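Local atomic coordinates of kojibiose phosphorylase (Gut metagenome, PDB entry 6W0P), a protein that belongs to glycosyl hydrolase family 65, whose chains combine an N-terminal beta domain, a central helical catalytic domain and a small C-terminal beta domain. Residues 460-463 with 464-468; 528-531 with 532-536; 538-541 with 542-545; 484-487 with 488-491; 423-426 with 427-430. One frame throughout, in Å; residues are numbered along the deposited sequence.

In the fold
All five contacts are local ones inside the central catalytic domain, and four of them form a connected patch. The hairpin of interaction 1 lies against helix 522-534 of interaction 2, centres about 10 Å apart, where Tyr461 OH is 2.7 Å from Asp530 OD2 and Phe468 O is 2.9 Å from Val536 N. Just past that helix, Val536 O probably accepts from Asn490 ND2 (2.9 Å), joining interaction 2 to the helix start of interaction 4. Interaction 3 follows interaction 2 in sequence and meets interaction 4 through Leu538 CD1 and His485 O, 3.6 Å apart. Interaction 5 is deeper, its nearest atoms about 6 Å from interaction 4. Interaction 1 also reaches the second subunit.

Interaction 1 of 5, residues 460-463 with 464-468; sequences QYNQ and DKTKF
Gln460 O faces Phe468, lying over the rim of its ring and 3.5 Å from Phe468 CA in a CA-H...O contact. The next ring, Tyr461, receives the Phe468 edge on one face: Phe468 CD1 stands over the Tyr461 ring centre, the centroids are 5.1 Å apart and the planes meet at 79°, a T-shaped pair. Asn462 then ties the two arms together. Its N donates to Lys467 O (3.0 Å) and its O accepts from Lys465 N (3.1 Å). With CG tucked between backbone N and carbonyl carbon (chi1 76°), its amide turns inward, where OD1 accepts from Lys467 N (2.9 Å) and ND2 donates to Asp464 OD1 (3.0 Å). That same carboxylate oxygen also takes Thr466 N and, at 2.7 Å, Thr466 OG1, three donors from this loop. Gln463 points its amide away, to Met555 of the second subunit, which also supplies Asp554 to Lys467 NZ and Asn462 ND2. Together these bonds describe a beta hairpin whose type I turn, from Asn462 to Lys465, runs on into an Asx turn at Asp464.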
loop_
_atom_site.group_PDB
_atom_site.type_symbol
_atom_site.label_atom_id
_atom_site.label_comp_id
_atom_site.label_asym_id
_atom_site.label_seq_id
_atom_site.Cartn_x
_atom_site.Cartn_y
_atom_site.Cartn_z
ATOM N N GLN A 460 -23.259 3.219 -7.267
ATOM C CA GLN A 460 -23.450 3.059 -8.735
ATOM C C GLN A 460 -24.595 2.078 -9.010
ATOM O O GLN A 460 -24.875 1.186 -8.151
ATOM C CB GLN A 460 -22.176 2.537 -9.404
ATOM C CG GLN A 460 -20.930 3.380 -9.150
ATOM C CD GLN A 460 -19.678 2.659 -9.603
ATOM O OE1 GLN A 460 -19.166 2.937 -10.690
ATOM N NE2 GLN A 460 -19.183 1.719 -8.795
ATOM N N TYR A 461 -25.202 2.206 -10.194
ATOM C CA TYR A 461 -26.106 1.178 -10.747
ATOM C C TYR A 461 -25.245 0.056 -11.312
ATOM O O TYR A 461 -24.126 0.345 -11.798
ATOM C CB TYR A 461 -27.021 1.756 -11.832
ATOM C CG TYR A 461 -28.077 2.705 -11.328
ATOM C CD1 TYR A 461 -29.282 2.239 -10.832
ATOM C CD2 TYR A 461 -27.879 4.076 -11.368
ATOM C CE1 TYR A 461 -30.258 3.110 -10.370
ATOM C CE2 TYR A 461 -28.848 4.962 -10.925
ATOM C CZ TYR A 461 -30.048 4.478 -10.427
ATOM O OH TYR A 461 -31.003 5.359 -9.991
ATOM N N ASN A 462 -25.769 -1.167 -11.256
ATOM C CA ASN A 462 -25.206 -2.383 -11.898
ATOM C C ASN A 462 -25.239 -2.229 -13.432
ATOM O O ASN A 462 -25.675 -1.139 -13.933
ATOM C CB ASN A 462 -25.956 -3.644 -11.451
ATOM C CG ASN A 462 -27.317 -3.800 -12.105
ATOM O OD1 ASN A 462 -28.040 -2.810 -12.281
ATOM N ND2 ASN A 462 -27.661 -5.034 -12.474
ATOM N N GLN A 463 -24.803 -3.274 -14.149
ATOM C CA GLN A 463 -24.565 -3.275 -15.617
ATOM C C GLN A 463 -25.844 -2.808 -16.337
ATOM O O GLN A 463 -25.740 -1.835 -17.095
ATOM C CB GLN A 463 -24.062 -4.657 -16.054
ATOM C CG GLN A 463 -23.879 -4.830 -17.562
ATOM C CD GLN A 463 -22.556 -4.377 -18.152
ATOM O OE1 GLN A 463 -22.440 -4.195 -19.366
ATOM N NE2 GLN A 463 -21.539 -4.207 -17.314
ATOM N N ASP A 464 -27.006 -3.426 -16.072
ATOM C CA ASP A 464 -28.290 -3.122 -16.779
ATOM C C ASP A 464 -29.134 -2.115 -15.985
ATOM O O ASP A 464 -30.271 -1.911 -16.366
ATOM C CB ASP A 464 -29.097 -4.391 -17.071
ATOM C CG ASP A 464 -29.604 -5.116 -15.835
ATOM O OD1 ASP A 464 -29.524 -4.530 -14.728
ATOM O OD2 ASP A 464 -30.076 -6.262 -15.985
ATOM N N LYS A 465 -28.611 -1.550 -14.898
ATOM C CA LYS A 465 -29.216 -0.429 -14.125
ATOM C C LYS A 465 -30.534 -0.841 -13.434
ATOM O O LYS A 465 -31.303 0.063 -13.044
ATOM C CB LYS A 465 -29.388 0.783 -15.049
ATOM C CG LYS A 465 -28.083 1.375 -15.569
ATOM C CD LYS A 465 -28.273 2.497 -16.570
ATOM C CE LYS A 465 -27.058 3.394 -16.696
ATOM N NZ LYS A 465 -27.016 4.403 -15.609
ATOM N N THR A 466 -30.789 -2.135 -13.238
ATOM C CA THR A 466 -31.951 -2.653 -12.463
ATOM C C THR A 466 -31.616 -2.710 -10.964
ATOM O O THR A 466 -32.550 -2.970 -10.185
ATOM C CB THR A 466 -32.378 -4.045 -12.954
ATOM O OG1 THR A 466 -31.279 -4.947 -12.771
ATOM C CG2 THR A 466 -32.824 -4.024 -14.404
ATOM N N LYS A 467 -30.349 -2.499 -10.571
ATOM C CA LYS A 467 -29.919 -2.537 -9.145
ATOM C C LYS A 467 -28.996 -1.351 -8.867
ATOM O O LYS A 467 -28.339 -0.880 -9.816
ATOM C CB LYS A 467 -29.167 -3.821 -8.799
ATOM C CG LYS A 467 -29.706 -5.124 -9.381
ATOM C CD LYS A 467 -28.718 -6.274 -9.165
ATOM C CE LYS A 467 -29.166 -7.630 -9.677
ATOM N NZ LYS A 467 -28.000 -8.533 -9.875
ATOM N N PHE A 468 -29.009 -0.870 -7.622
ATOM C CA PHE A 468 -28.100 0.170 -7.083
ATOM C C PHE A 468 -27.315 -0.447 -5.914
ATOM O O PHE A 468 -27.911 -1.187 -5.105
ATOM C CB PHE A 468 -28.889 1.421 -6.674
ATOM C CG PHE A 468 -28.042 2.645 -6.395
ATOM C CD1 PHE A 468 -27.695 3.520 -7.412
ATOM C CD2 PHE A 468 -27.588 2.927 -5.115
ATOM C CE1 PHE A 468 -26.917 4.636 -7.148
ATOM C CE2 PHE A 468 -26.830 4.054 -4.855
ATOM C CZ PHE A 468 -26.488 4.904 -5.872
#

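Interaction 2 of 5, residues 528-531 with 532-536; sequences MKDA and SRKMV
In Asp530, CG lies opposite the backbone N (chi1 -176°), which swings the carboxylate forward along the helix toward Arg533 and Lys534. Arg533 sets off beside its own backbone N and kinks at chi3 (-44°), which folds the guanidinium back over the preceding turn: Asp530 CA lies over one face, 4.0 Å from the plane and toward its rim. From there Arg533 NH2 makes a salt bridge to Asp530 OD1 at 3.3 Å, the two planar groups turned 62° to each other. Lys534 stays extended and passes across the carboxylate at a slant, CE 3.2 Å from Asp530 OD1 and NZ in a weak, salt-bridging hydrogen bond to Asp530 OD2 (3.4 Å). Beneath, backbone bonds such as Arg533 N to Lys529 O (3.1 Å) keep the helix regular. Asp530 OD2 has its strongest partner in Tyr461 OH, and Lys534 NZ donates to Lys465 O, so the hairpin shares this site. One carboxylate between two cations, at i+3 and i+4, would probably be held in its ionised form, although the lysine bond is weak.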
loop_
_atom_site.group_PDB
_atom_site.type_symbol
_atom_site.label_atom_id
_atom_site.label_comp_id
_atom_site.label_asym_id
_atom_site.label_seq_id
_atom_site.Cartn_x
_atom_site.Cartn_y
_atom_site.Cartn_z
ATOM N N MET A 528 -32.442 9.717 -5.871
ATOM C CA MET A 528 -32.382 9.225 -4.472
ATOM C C MET A 528 -33.504 8.217 -4.243
ATOM O O MET A 528 -33.210 7.144 -3.680
ATOM C CB MET A 528 -32.486 10.336 -3.429
ATOM C CG MET A 528 -32.184 9.823 -2.032
ATOM S SD MET A 528 -31.935 11.127 -0.821
ATOM C CE MET A 528 -33.626 11.650 -0.532
ATOM N N LYS A 529 -34.725 8.530 -4.686
ATOM C CA LYS A 529 -35.883 7.603 -4.571
ATOM C C LYS A 529 -35.585 6.315 -5.343
ATOM O O LYS A 529 -35.832 5.230 -4.787
ATOM C CB LYS A 529 -37.194 8.236 -5.059
ATOM C CG LYS A 529 -37.949 9.042 -4.005
ATOM C CD LYS A 529 -39.075 9.915 -4.588
ATOM C CE LYS A 529 -39.638 10.914 -3.596
ATOM N NZ LYS A 529 -40.270 10.229 -2.442
ATOM N N ASP A 530 -35.105 6.415 -6.578
ATOM C CA ASP A 530 -34.870 5.207 -7.411
ATOM C C ASP A 530 -33.729 4.386 -6.774
ATOM O O ASP A 530 -33.867 3.153 -6.734
ATOM C CB ASP A 530 -34.640 5.551 -8.888
ATOM C CG ASP A 530 -34.499 4.309 -9.762
ATOM O OD1 ASP A 530 -35.457 3.492 -9.791
ATOM O OD2 ASP A 530 -33.403 4.136 -10.387
ATOM N N ALA A 531 -32.656 5.018 -6.278
ATOM C CA ALA A 531 -31.497 4.287 -5.696
ATOM C C ALA A 531 -31.954 3.575 -4.414
ATOM O O ALA A 531 -31.601 2.393 -4.208
ATOM C CB ALA A 531 -30.320 5.210 -5.480
ATOM N N SER A 532 -32.820 4.233 -3.642
ATOM C CA SER A 532 -33.390 3.711 -2.378
ATOM C C SER A 532 -34.172 2.436 -2.674
ATOM O O SER A 532 -33.971 1.447 -1.970
ATOM C CB SER A 532 -34.237 4.752 -1.714
ATOM O OG SER A 532 -34.495 4.404 -0.368
ATOM N N ARG A 533 -35.017 2.457 -3.701
ATOM C CA ARG A 533 -35.901 1.320 -4.068
ATOM C C ARG A 533 -35.046 0.169 -4.617
ATOM O O ARG A 533 -35.363 -0.993 -4.355
ATOM C CB ARG A 533 -36.960 1.767 -5.089
ATOM C CG ARG A 533 -37.974 2.771 -4.544
ATOM C CD ARG A 533 -39.205 3.027 -5.432
ATOM N NE ARG A 533 -38.863 3.195 -6.854
ATOM C CZ ARG A 533 -38.912 4.335 -7.560
ATOM N NH1 ARG A 533 -39.320 5.464 -7.003
ATOM N NH2 ARG A 533 -38.539 4.340 -8.829
ATOM N N LYS A 534 -34.006 0.467 -5.394
ATOM C CA LYS A 534 -33.252 -0.586 -6.126
ATOM C C LYS A 534 -32.036 -1.055 -5.319
ATOM O O LYS A 534 -31.364 -1.975 -5.787
ATOM C CB LYS A 534 -32.845 -0.074 -7.503
ATOM C CG LYS A 534 -34.011 0.069 -8.472
ATOM C CD LYS A 534 -33.560 0.502 -9.841
ATOM C CE LYS A 534 -34.692 0.608 -10.842
ATOM N NZ LYS A 534 -34.181 1.236 -12.084
ATOM N N MET A 535 -31.813 -0.495 -4.133
ATOM C CA MET A 535 -30.625 -0.800 -3.302
ATOM C C MET A 535 -30.575 -2.311 -3.053
ATOM O O MET A 535 -31.579 -2.884 -2.586
ATOM C CB MET A 535 -30.644 -0.035 -1.977
ATOM C CG MET A 535 -29.388 -0.237 -1.155
ATOM S SD MET A 535 -27.911 0.589 -1.785
ATOM C CE MET A 535 -28.415 2.284 -1.510
ATOM N N VAL A 536 -29.450 -2.925 -3.412
ATOM C CA VAL A 536 -29.223 -4.371 -3.192
ATOM C C VAL A 536 -29.140 -4.580 -1.680
ATOM O O VAL A 536 -28.363 -3.850 -1.028
ATOM C CB VAL A 536 -27.949 -4.866 -3.890
ATOM C CG1 VAL A 536 -27.690 -6.322 -3.547
ATOM C CG2 VAL A 536 -28.013 -4.666 -5.394
#

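Interaction 3 of 5, residues 538-541 with 542-545; sequences LYDK and ETLL
Asp540 N donates to Leu545 O at 3.0 Å, nearly straight (169°), and closes the turn. Across the loop the Asp540 carboxylate folds over the following backbone. Its OD1 receives Glu542 N at 2.8 Å and, weakly, Thr543 N at 3.3 Å, two successive amides gripped by one oxygen. Asp540 O in turn takes a weak, bent bond from Leu544 N. Thr543 crosses the aspartate at about a right angle. Its OG1 occupies the position between backbone N and carbonyl carbon (chi1 69°) and accepts from Leu545 N at 3.2 Å, an ST turn. A water 2.8 Å from Thr543 OG1 gives a weak bond to Asp540 OD2. On another flank Tyr539 and Leu544 extend alongside each other, with Tyr539 OH 3.6 Å from Leu544 CD2. The Tyr539 hydroxyl has its polar partner in Gln605. The solvent side is looser: Lys541 and Glu542 are exposed, and although oppositely charged they do not pair, Lys541 NZ standing 6.2 Å from Glu542 OE2. The turn belongs to the long loop between helices 522-534 and 590-596. Leu545 packs on Ala608 and Tyr612 of helix 603-613, Leu544 O accepts from Asn609 of that helix, and Leu538 rests on His485, just ahead of helix 487-504.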
loop_
_atom_site.group_PDB
_atom_site.type_symbol
_atom_site.label_atom_id
_atom_site.label_comp_id
_atom_site.label_asym_id
_atom_site.label_seq_id
_atom_site.Cartn_x
_atom_site.Cartn_y
_atom_site.Cartn_z
ATOM N N LEU A 538 -28.945 -8.178 0.488
ATOM C CA LEU A 538 -28.854 -9.655 0.425
ATOM C C LEU A 538 -29.531 -10.233 1.675
ATOM O O LEU A 538 -28.857 -10.449 2.710
ATOM C CB LEU A 538 -27.385 -10.060 0.290
ATOM C CG LEU A 538 -26.694 -9.553 -0.971
ATOM C CD1 LEU A 538 -25.207 -9.832 -0.912
ATOM C CD2 LEU A 538 -27.309 -10.180 -2.231
ATOM N N TYR A 539 -30.848 -10.402 1.603
ATOM C CA TYR A 539 -31.679 -10.869 2.733
ATOM C C TYR A 539 -32.511 -12.047 2.243
ATOM O O TYR A 539 -33.169 -11.919 1.190
ATOM C CB TYR A 539 -32.579 -9.760 3.279
ATOM C CG TYR A 539 -33.489 -10.246 4.374
ATOM C CD1 TYR A 539 -32.952 -10.617 5.590
ATOM C CD2 TYR A 539 -34.855 -10.417 4.188
ATOM C CE1 TYR A 539 -33.752 -11.101 6.614
ATOM C CE2 TYR A 539 -35.678 -10.880 5.212
ATOM C CZ TYR A 539 -35.119 -11.227 6.430
ATOM O OH TYR A 539 -35.840 -11.707 7.478
ATOM N N ASP A 540 -32.463 -13.156 2.973
ATOM C CA ASP A 540 -33.235 -14.374 2.630
ATOM C C ASP A 540 -34.444 -14.475 3.580
ATOM O O ASP A 540 -34.242 -14.574 4.791
ATOM C CB ASP A 540 -32.294 -15.573 2.616
ATOM C CG ASP A 540 -33.009 -16.840 2.214
ATOM O OD1 ASP A 540 -34.223 -16.934 2.495
ATOM O OD2 ASP A 540 -32.341 -17.726 1.661
ATOM N N LYS A 541 -35.674 -14.428 3.064
ATOM C CA LYS A 541 -36.897 -14.422 3.919
ATOM C C LYS A 541 -37.112 -15.802 4.555
ATOM O O LYS A 541 -37.835 -15.868 5.553
ATOM C CB LYS A 541 -38.137 -13.977 3.137
ATOM C CG LYS A 541 -38.094 -12.547 2.613
ATOM C CD LYS A 541 -39.290 -12.143 1.745
ATOM C CE LYS A 541 -39.455 -12.960 0.474
ATOM N NZ LYS A 541 -40.727 -12.647 -0.226
ATOM N N GLU A 542 -36.523 -16.863 4.011
ATOM C CA GLU A 542 -36.640 -18.242 4.572
ATOM C C GLU A 542 -35.699 -18.401 5.773
ATOM O O GLU A 542 -36.156 -18.888 6.799
ATOM C CB GLU A 542 -36.317 -19.316 3.521
ATOM C CG GLU A 542 -37.216 -19.270 2.297
ATOM C CD GLU A 542 -38.698 -19.195 2.626
ATOM O OE1 GLU A 542 -39.173 -20.024 3.461
ATOM O OE2 GLU A 542 -39.373 -18.291 2.077
ATOM N N THR A 543 -34.410 -18.065 5.634
ATOM C CA THR A 543 -33.383 -18.296 6.702
ATOM C C THR A 543 -33.365 -17.110 7.672
ATOM O O THR A 543 -32.815 -17.258 8.771
ATOM C CB THR A 543 -31.994 -18.534 6.100
ATOM O OG1 THR A 543 -31.575 -17.290 5.539
ATOM C CG2 THR A 543 -31.971 -19.637 5.058
ATOM N N LEU A 544 -33.922 -15.972 7.255
ATOM C CA LEU A 544 -33.907 -14.686 8.001
ATOM C C LEU A 544 -32.471 -14.113 8.052
ATOM O O LEU A 544 -32.252 -13.197 8.866
ATOM C CB LEU A 544 -34.464 -14.885 9.424
ATOM C CG LEU A 544 -35.827 -15.570 9.571
ATOM C CD1 LEU A 544 -36.207 -15.681 11.036
ATOM C CD2 LEU A 544 -36.930 -14.837 8.804
ATOM N N LEU A 545 -31.535 -14.604 7.223
ATOM C CA LEU A 545 -30.106 -14.150 7.245
ATOM C C LEU A 545 -29.907 -12.968 6.292
ATOM O O LEU A 545 -30.506 -12.966 5.207
ATOM C CB LEU A 545 -29.171 -15.296 6.862
ATOM C CG LEU A 545 -29.097 -16.460 7.852
ATOM C CD1 LEU A 545 -28.297 -17.618 7.277
ATOM C CD2 LEU A 545 -28.486 -16.024 9.173
HETATM O O HOH W 1 -29.493 -17.513 3.657
#

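Interaction 4 of 5, residues 484-487 with 488-491; sequences NHNT and YTNF
The N-cap of helix 487-504 is built by Asn486 on Thr489. Its CG lies opposite the backbone N (chi1 167°), a torsion that carries the amide forward over the first turn, where OD1 accepts from both Thr489 N (2.8 Å) and Thr489 OG1 (2.6 Å). The two donors approach from opposite faces of the amide plane, and the side chains cross at about a right angle. This double grip fixes the rotation of the Asn486 amide, whose ND2 donates to Asp589. The helix proper starts with Asn490 N to Asn486 O (3.1 Å) and the shorter Phe491 N to Thr487 O (2.7 Å). Asn490 ND2 lies 3.8 Å from His485 CA. It bonds Val536 O and, together with His485 ND1, the hydroxyl of Ser469. A water sits 2.8 Å from Asn490 OD1 and accepts weakly from Asn486 N. Thr487 turns its hydroxyl to Glu547 O, and Tyr488 packs on helix 590-596. Asn486 and Thr489 are both buried, so OD1 probably satisfies a first-turn N-H and a hydroxyl that solvent would otherwise have to serve. The partly negative oxygen sits at the positive end of the helix dipole, which probably stabilises it there.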
loop_
_atom_site.group_PDB
_atom_site.type_symbol
_atom_site.label_atom_id
_atom_site.label_comp_id
_atom_site.label_asym_id
_atom_site.label_seq_id
_atom_site.Cartn_x
_atom_site.Cartn_y
_atom_site.Cartn_z
ATOM N N ASN A 484 -18.510 -6.313 -3.093
ATOM C CA ASN A 484 -19.717 -5.649 -3.619
ATOM C C ASN A 484 -20.920 -6.061 -2.777
ATOM O O ASN A 484 -20.915 -7.165 -2.269
ATOM C CB ASN A 484 -19.924 -6.005 -5.083
ATOM C CG ASN A 484 -18.684 -5.800 -5.918
ATOM O OD1 ASN A 484 -18.016 -4.779 -5.804
ATOM N ND2 ASN A 484 -18.417 -6.738 -6.801
ATOM N N HIS A 485 -21.911 -5.176 -2.642
ATOM C CA HIS A 485 -23.182 -5.461 -1.940
ATOM C C HIS A 485 -22.871 -5.809 -0.479
ATOM O O HIS A 485 -23.473 -6.798 0.046
ATOM C CB HIS A 485 -23.937 -6.577 -2.671
ATOM C CG HIS A 485 -23.986 -6.399 -4.151
ATOM N ND1 HIS A 485 -24.160 -5.170 -4.723
ATOM C CD2 HIS A 485 -23.911 -7.296 -5.173
ATOM C CE1 HIS A 485 -24.235 -5.312 -6.038
ATOM N NE2 HIS A 485 -24.058 -6.607 -6.344
ATOM N N ASN A 486 -21.953 -5.050 0.150
ATOM C CA ASN A 486 -21.789 -5.104 1.624
ATOM C C ASN A 486 -23.096 -4.590 2.233
ATOM O O ASN A 486 -23.522 -3.456 1.900
ATOM C CB ASN A 486 -20.578 -4.341 2.131
ATOM C CG ASN A 486 -20.615 -4.141 3.629
ATOM O OD1 ASN A 486 -20.949 -3.050 4.090
ATOM N ND2 ASN A 486 -20.259 -5.171 4.385
ATOM N N THR A 487 -23.742 -5.415 3.055
ATOM C CA THR A 487 -25.110 -5.128 3.543
ATOM C C THR A 487 -25.066 -3.953 4.510
ATOM O O THR A 487 -25.915 -3.090 4.385
ATOM C CB THR A 487 -25.763 -6.382 4.117
ATOM O OG1 THR A 487 -25.698 -7.312 3.031
ATOM C CG2 THR A 487 -27.185 -6.125 4.572
ATOM N N TYR A 488 -24.066 -3.871 5.388
ATOM C CA TYR A 488 -23.953 -2.702 6.287
ATOM C C TYR A 488 -23.956 -1.412 5.452
ATOM O O TYR A 488 -24.749 -0.489 5.734
ATOM C CB TYR A 488 -22.691 -2.743 7.148
ATOM C CG TYR A 488 -22.648 -1.605 8.128
ATOM C CD1 TYR A 488 -22.134 -0.369 7.781
ATOM C CD2 TYR A 488 -23.224 -1.747 9.380
ATOM C CE1 TYR A 488 -22.118 0.690 8.684
ATOM C CE2 TYR A 488 -23.221 -0.699 10.293
ATOM C CZ TYR A 488 -22.664 0.523 9.950
ATOM O OH TYR A 488 -22.735 1.545 10.854
ATOM N N THR A 489 -23.078 -1.330 4.454
ATOM C CA THR A 489 -22.941 -0.132 3.584
ATOM C C THR A 489 -24.297 0.206 2.925
ATOM O O THR A 489 -24.751 1.378 3.016
ATOM C CB THR A 489 -21.808 -0.356 2.574
ATOM O OG1 THR A 489 -20.592 -0.642 3.275
ATOM C CG2 THR A 489 -21.623 0.813 1.634
ATOM N N ASN A 490 -24.947 -0.780 2.296
ATOM C CA ASN A 490 -26.167 -0.549 1.483
ATOM C C ASN A 490 -27.328 -0.221 2.426
ATOM O O ASN A 490 -28.073 0.739 2.143
ATOM C CB ASN A 490 -26.486 -1.738 0.574
ATOM C CG ASN A 490 -25.469 -1.890 -0.535
ATOM O OD1 ASN A 490 -24.391 -1.317 -0.463
ATOM N ND2 ASN A 490 -25.802 -2.689 -1.539
ATOM N N PHE A 491 -27.453 -0.993 3.504
ATOM C CA PHE A 491 -28.528 -0.842 4.505
ATOM C C PHE A 491 -28.450 0.572 5.082
ATOM O O PHE A 491 -29.460 1.308 5.024
ATOM C CB PHE A 491 -28.408 -1.918 5.584
ATOM C CG PHE A 491 -29.543 -1.954 6.572
ATOM C CD1 PHE A 491 -29.501 -1.195 7.727
ATOM C CD2 PHE A 491 -30.636 -2.774 6.362
ATOM C CE1 PHE A 491 -30.548 -1.235 8.633
ATOM C CE2 PHE A 491 -31.666 -2.835 7.286
ATOM C CZ PHE A 491 -31.612 -2.071 8.427
HETATM O O HOH W 2 -21.865 -2.375 -0.788
#

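Interaction 5 of 5, residues 423-426 with 427-430; sequences VFYA and IYHY
Over one face of the His429 ring stands the hydroxyl of Tyr425, and at the edge of the Tyr428 ring, in its plane, lies Tyr425 O. Tyr425 is thus the hub of an aromatic cluster with both residues, and its two sides are used separately: CE1 touches Tyr428 CD2 at 4.0 Å, CE2 touches His429 ND1 at 3.7 Å. Neither pair is stacked or T-shaped. The Tyr425 plane is turned 52° from that of Tyr428 and 59° from that of His429. Phe424 keeps company with Tyr428, both side chains heading in one direction, with Phe424 CE1 4.0 Å from Tyr428 CB. Round the helix Val423 CG1 and Ile427 CD1 make a looser apolar contact (4.2 Å). Backbone bonds of i to i+4 type bind each turn, the shortest being His429 N to Tyr425 O at 2.7 Å. The segment is a buried part of helix 418-434 with helices on several flanks. Val423 and Ile427 pack on helix 437-458, Ala426 on helices 351-361 and 365-376, and Phe424 on helix 487-504, while the Tyr425 hydroxyl bonds Leu596 O in helix 590-596.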
loop_
_atom_site.group_PDB
_atom_site.type_symbol
_atom_site.label_atom_id
_atom_site.label_comp_id
_atom_site.label_asym_id
_atom_site.label_seq_id
_atom_site.Cartn_x
_atom_site.Cartn_y
_atom_site.Cartn_z
ATOM N N VAL A 423 -22.246 9.633 10.711
ATOM C CA VAL A 423 -22.775 11.011 10.945
ATOM C C VAL A 423 -24.287 11.010 10.682
ATOM O O VAL A 423 -25.008 11.546 11.517
ATOM C CB VAL A 423 -21.999 12.095 10.168
ATOM C CG1 VAL A 423 -22.553 13.484 10.430
ATOM C CG2 VAL A 423 -20.512 12.067 10.527
ATOM N N PHE A 424 -24.779 10.375 9.618
ATOM C CA PHE A 424 -26.241 10.283 9.371
ATOM C C PHE A 424 -26.914 9.690 10.622
ATOM O O PHE A 424 -27.845 10.321 11.180
ATOM C CB PHE A 424 -26.576 9.456 8.135
ATOM C CG PHE A 424 -27.814 8.624 8.351
ATOM C CD1 PHE A 424 -29.044 9.231 8.567
ATOM C CD2 PHE A 424 -27.747 7.246 8.376
ATOM C CE1 PHE A 424 -30.173 8.472 8.843
ATOM C CE2 PHE A 424 -28.879 6.486 8.635
ATOM C CZ PHE A 424 -30.093 7.098 8.869
ATOM N N TYR A 425 -26.426 8.540 11.098
ATOM C CA TYR A 425 -27.022 7.829 12.257
ATOM C C TYR A 425 -26.968 8.685 13.532
ATOM O O TYR A 425 -27.914 8.608 14.296
ATOM C CB TYR A 425 -26.344 6.483 12.498
ATOM C CG TYR A 425 -27.052 5.650 13.524
ATOM C CD1 TYR A 425 -28.132 4.868 13.181
ATOM C CD2 TYR A 425 -26.648 5.655 14.853
ATOM C CE1 TYR A 425 -28.788 4.096 14.123
ATOM C CE2 TYR A 425 -27.301 4.901 15.808
ATOM C CZ TYR A 425 -28.377 4.114 15.443
ATOM O OH TYR A 425 -29.019 3.341 16.371
ATOM N N ALA A 426 -25.869 9.394 13.800
ATOM C CA ALA A 426 -25.761 10.319 14.948
ATOM C C ALA A 426 -26.867 11.379 14.861
ATOM O O ALA A 426 -27.540 11.588 15.879
ATOM C CB ALA A 426 -24.387 10.954 15.017
ATOM N N ILE A 427 -27.071 12.007 13.692
ATOM C CA ILE A 427 -28.131 13.042 13.522
ATOM C C ILE A 427 -29.473 12.410 13.896
ATOM O O ILE A 427 -30.178 12.988 14.764
ATOM C CB ILE A 427 -28.123 13.625 12.102
ATOM C CG1 ILE A 427 -26.909 14.524 11.865
ATOM C CG2 ILE A 427 -29.420 14.356 11.799
ATOM C CD1 ILE A 427 -26.586 14.721 10.393
ATOM N N TYR A 428 -29.788 11.262 13.290
ATOM C CA TYR A 428 -31.002 10.445 13.532
ATOM C C TYR A 428 -31.139 10.072 15.018
ATOM O O TYR A 428 -32.215 10.258 15.605
ATOM C CB TYR A 428 -30.954 9.202 12.650
ATOM C CG TYR A 428 -31.931 8.119 13.016
ATOM C CD1 TYR A 428 -33.273 8.203 12.675
ATOM C CD2 TYR A 428 -31.504 6.983 13.687
ATOM C CE1 TYR A 428 -34.170 7.199 13.015
ATOM C CE2 TYR A 428 -32.385 5.965 14.018
ATOM C CZ TYR A 428 -33.721 6.075 13.686
ATOM O OH TYR A 428 -34.552 5.040 14.026
ATOM N N HIS A 429 -30.080 9.557 15.637
ATOM C CA HIS A 429 -30.093 9.127 17.058
ATOM C C HIS A 429 -30.354 10.350 17.947
ATOM O O HIS A 429 -31.181 10.270 18.872
ATOM C CB HIS A 429 -28.799 8.366 17.393
ATOM C CG HIS A 429 -28.924 7.434 18.547
ATOM N ND1 HIS A 429 -27.851 6.702 19.016
ATOM C CD2 HIS A 429 -29.960 7.169 19.363
ATOM C CE1 HIS A 429 -28.247 5.988 20.057
ATOM N NE2 HIS A 429 -29.538 6.262 20.300
ATOM N N TYR A 430 -29.709 11.466 17.627
ATOM C CA TYR A 430 -29.824 12.739 18.367
ATOM C C TYR A 430 -31.280 13.233 18.338
ATOM O O TYR A 430 -31.835 13.634 19.395
ATOM C CB TYR A 430 -28.903 13.788 17.747
ATOM C CG TYR A 430 -29.028 15.124 18.421
ATOM C CD1 TYR A 430 -28.623 15.265 19.733
ATOM C CD2 TYR A 430 -29.580 16.224 17.779
ATOM C CE1 TYR A 430 -28.741 16.473 20.399
ATOM C CE2 TYR A 430 -29.696 17.443 18.427
ATOM C CZ TYR A 430 -29.289 17.560 19.749
ATOM O OH TYR A 430 -29.391 18.725 20.440
#